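Local structure of putative cytoplasmic protein (Salmonella enterica subsp. enterica serovar Typhimurium, 4J32) at residues A[57-63]-A[88-93]. The protein probably acts as a type VI secretion amidase effector, a papain-like peptidase of the NlpC/P60 kind that cleaves peptidoglycan and is bound by the immunity protein Tai4. Residues are numbered along the deposited sequence; the frame is centred on the assembly and turned at random.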
# COMPACT_ATOMS: atom_id res chain seq x y z
N CYS A 57 1.04 -21.48 -13.23
CA CYS A 57 1.11 -21.85 -14.65
C CYS A 57 2.47 -22.46 -15.07
O CYS A 57 2.51 -23.63 -15.49
CB CYS A 57 0.68 -20.67 -15.55
SG CYS A 57 1.21 -20.89 -17.27
N PRO A 58 3.60 -21.71 -14.94
CA PRO A 58 4.85 -22.30 -15.42
C PRO A 58 5.38 -23.44 -14.55
O PRO A 58 6.12 -24.31 -15.04
CB PRO A 58 5.83 -21.11 -15.42
CG PRO A 58 5.29 -20.18 -14.39
CD PRO A 58 3.78 -20.32 -14.48
N ILE A 59 4.99 -23.44 -13.28
CA ILE A 59 5.41 -24.49 -12.36
C ILE A 59 4.70 -25.79 -12.73
O ILE A 59 5.31 -26.87 -12.71
CB ILE A 59 5.15 -24.09 -10.89
CG1 ILE A 59 5.90 -22.77 -10.57
CG2 ILE A 59 5.59 -25.24 -9.91
CD1 ILE A 59 5.58 -22.11 -9.20
N ARG A 60 3.42 -25.70 -13.10
CA ARG A 60 2.72 -26.92 -13.53
C ARG A 60 3.33 -27.49 -14.82
O ARG A 60 3.51 -28.70 -14.93
CB ARG A 60 1.22 -26.70 -13.71
CG ARG A 60 0.45 -26.21 -12.46
CD ARG A 60 -1.05 -26.16 -12.79
NE ARG A 60 -1.82 -25.63 -11.66
CZ ARG A 60 -2.40 -24.44 -11.65
NH1 ARG A 60 -2.32 -23.61 -12.70
NH2 ARG A 60 -3.06 -24.05 -10.57
N MET A 61 3.63 -26.63 -15.78
CA MET A 61 4.27 -27.06 -17.02
C MET A 61 5.65 -27.67 -16.76
O MET A 61 6.03 -28.67 -17.37
CB MET A 61 4.33 -25.90 -18.02
CG MET A 61 2.98 -25.61 -18.70
SD MET A 61 2.26 -27.05 -19.52
CE MET A 61 3.55 -27.44 -20.72
N SER A 62 6.40 -27.08 -15.82
CA SER A 62 7.68 -27.66 -15.43
C SER A 62 7.51 -29.07 -14.84
O SER A 62 8.27 -30.00 -15.16
CB SER A 62 8.39 -26.75 -14.41
OG SER A 62 8.72 -25.51 -15.00
N TYR A 63 6.51 -29.23 -13.98
CA TYR A 63 6.20 -30.54 -13.42
C TYR A 63 5.93 -31.56 -14.54
O TYR A 63 6.48 -32.66 -14.52
CB TYR A 63 5.00 -30.42 -12.46
CG TYR A 63 4.63 -31.72 -11.77
CD1 TYR A 63 5.17 -32.05 -10.52
CD2 TYR A 63 3.70 -32.61 -12.35
CE1 TYR A 63 4.81 -33.22 -9.87
CE2 TYR A 63 3.34 -33.80 -11.71
CZ TYR A 63 3.89 -34.10 -10.48
OH TYR A 63 3.55 -35.26 -9.80
N PHE A 88 14.06 -29.27 -11.57
CA PHE A 88 13.99 -27.80 -11.66
C PHE A 88 12.71 -27.29 -12.27
O PHE A 88 12.18 -27.89 -13.22
CB PHE A 88 15.21 -27.26 -12.40
CG PHE A 88 16.51 -27.76 -11.84
CD1 PHE A 88 17.05 -27.19 -10.69
CD2 PHE A 88 17.15 -28.85 -12.43
CE1 PHE A 88 18.24 -27.70 -10.14
CE2 PHE A 88 18.34 -29.36 -11.89
CZ PHE A 88 18.88 -28.78 -10.74
N TYR A 89 12.25 -26.16 -11.74
CA TYR A 89 10.93 -25.61 -12.03
C TYR A 89 11.04 -24.15 -12.38
O TYR A 89 11.43 -23.33 -11.55
CB TYR A 89 10.01 -25.81 -10.80
CG TYR A 89 9.74 -27.27 -10.53
CD1 TYR A 89 8.59 -27.89 -11.02
CD2 TYR A 89 10.68 -28.07 -9.84
CE1 TYR A 89 8.35 -29.25 -10.82
CE2 TYR A 89 10.45 -29.43 -9.63
CZ TYR A 89 9.28 -30.00 -10.12
OH TYR A 89 9.05 -31.33 -9.94
N ILE A 90 10.71 -23.85 -13.64
CA ILE A 90 10.65 -22.48 -14.15
C ILE A 90 9.42 -21.77 -13.58
O ILE A 90 8.34 -22.36 -13.53
CB ILE A 90 10.66 -22.51 -15.71
CG1 ILE A 90 12.07 -22.89 -16.22
CG2 ILE A 90 10.14 -21.15 -16.32
CD1 ILE A 90 12.11 -23.16 -17.77
N TYR A 91 9.59 -20.52 -13.15
CA TYR A 91 8.52 -19.85 -12.42
C TYR A 91 7.95 -18.60 -13.11
O TYR A 91 7.02 -17.96 -12.59
CB TYR A 91 8.93 -19.57 -10.96
CG TYR A 91 10.20 -18.74 -10.78
CD1 TYR A 91 10.16 -17.36 -10.82
CD2 TYR A 91 11.45 -19.36 -10.57
CE1 TYR A 91 11.31 -16.58 -10.63
CE2 TYR A 91 12.60 -18.59 -10.37
CZ TYR A 91 12.52 -17.20 -10.38
OH TYR A 91 13.64 -16.42 -10.21
N ARG A 92 8.51 -18.26 -14.27
CA ARG A 92 7.99 -17.17 -15.10
C ARG A 92 7.33 -17.72 -16.37
O ARG A 92 7.90 -18.58 -17.07
CB ARG A 92 9.09 -16.18 -15.48
CG ARG A 92 9.64 -15.43 -14.27
CD ARG A 92 10.76 -14.43 -14.67
NE ARG A 92 11.00 -13.52 -13.55
CZ ARG A 92 12.15 -13.37 -12.89
NH1 ARG A 92 13.24 -14.05 -13.26
NH2 ARG A 92 12.22 -12.51 -11.87
N VAL A 93 6.15 -17.19 -16.67
CA VAL A 93 5.42 -17.54 -17.88
C VAL A 93 6.25 -17.26 -19.13
O VAL A 93 6.38 -18.13 -19.99
CB VAL A 93 4.07 -16.79 -17.97
CG1 VAL A 93 3.38 -17.09 -19.34
CG2 VAL A 93 3.17 -17.26 -16.80
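Ser62 and Ile90 form the hydrogen bond that joins helix 57-67 to strand 88-90. Ile90 N donates to Ser62 OG at 2.9 Å, and the bond is bent, with 136° at the hydrogen. The same hydroxyl gives its own proton to Pro58 O one turn back, 2.9 Å from Ser62 OG. With chi1 at -64°, OG sits beside its own backbone N and leans back toward that carbonyl. Pro58 O also accepts the helical bond from Ser62 N, and the two donors reach it from opposite faces of its plane. Two bonds thus fix the rotation of the hydroxyl.

The remaining contacts are van der Waals. The Pro58 ring lies against the turn that leaves the strand, with CG 3.3 Å from Tyr91 O. Its CD meets Val93 CG2 at 3.9 Å, and the two side chains cross at about a right angle. Val93 CG2 also reaches Cys57 SG, at 4.2 Å. At the other end, the Tyr89 ring packs against Ile59, Ser62 and Tyr63. Its side chain crosses that of Ile59 at about a right angle. Its CD1 is 3.6 Å from Ser62 CB, and its CE1 is 3.9 Å from Tyr63 CB, which meets the ring edge in plane. The Tyr63 and Tyr89 side chains run side by side in the same direction. Ile59 O also lies at the Tyr89 ring edge. The Tyr89 hydroxyl is hydrogen-bonded to Asp85.

Helix 93-103 adds Met96 against Pro58 and Ser62. Arg92, the N-cap residue of that helix, bonds to Leu44 O of the Putative periplasmic protein chain, so the turn also belongs to the toxin-inhibitor interface. A buried helix with a cysteine in its first turn is characteristic of the papain-like NlpC/P60 fold. Cys57, at the N-terminal end of the helix, is at a position consistent with the nucleophile of such peptidases.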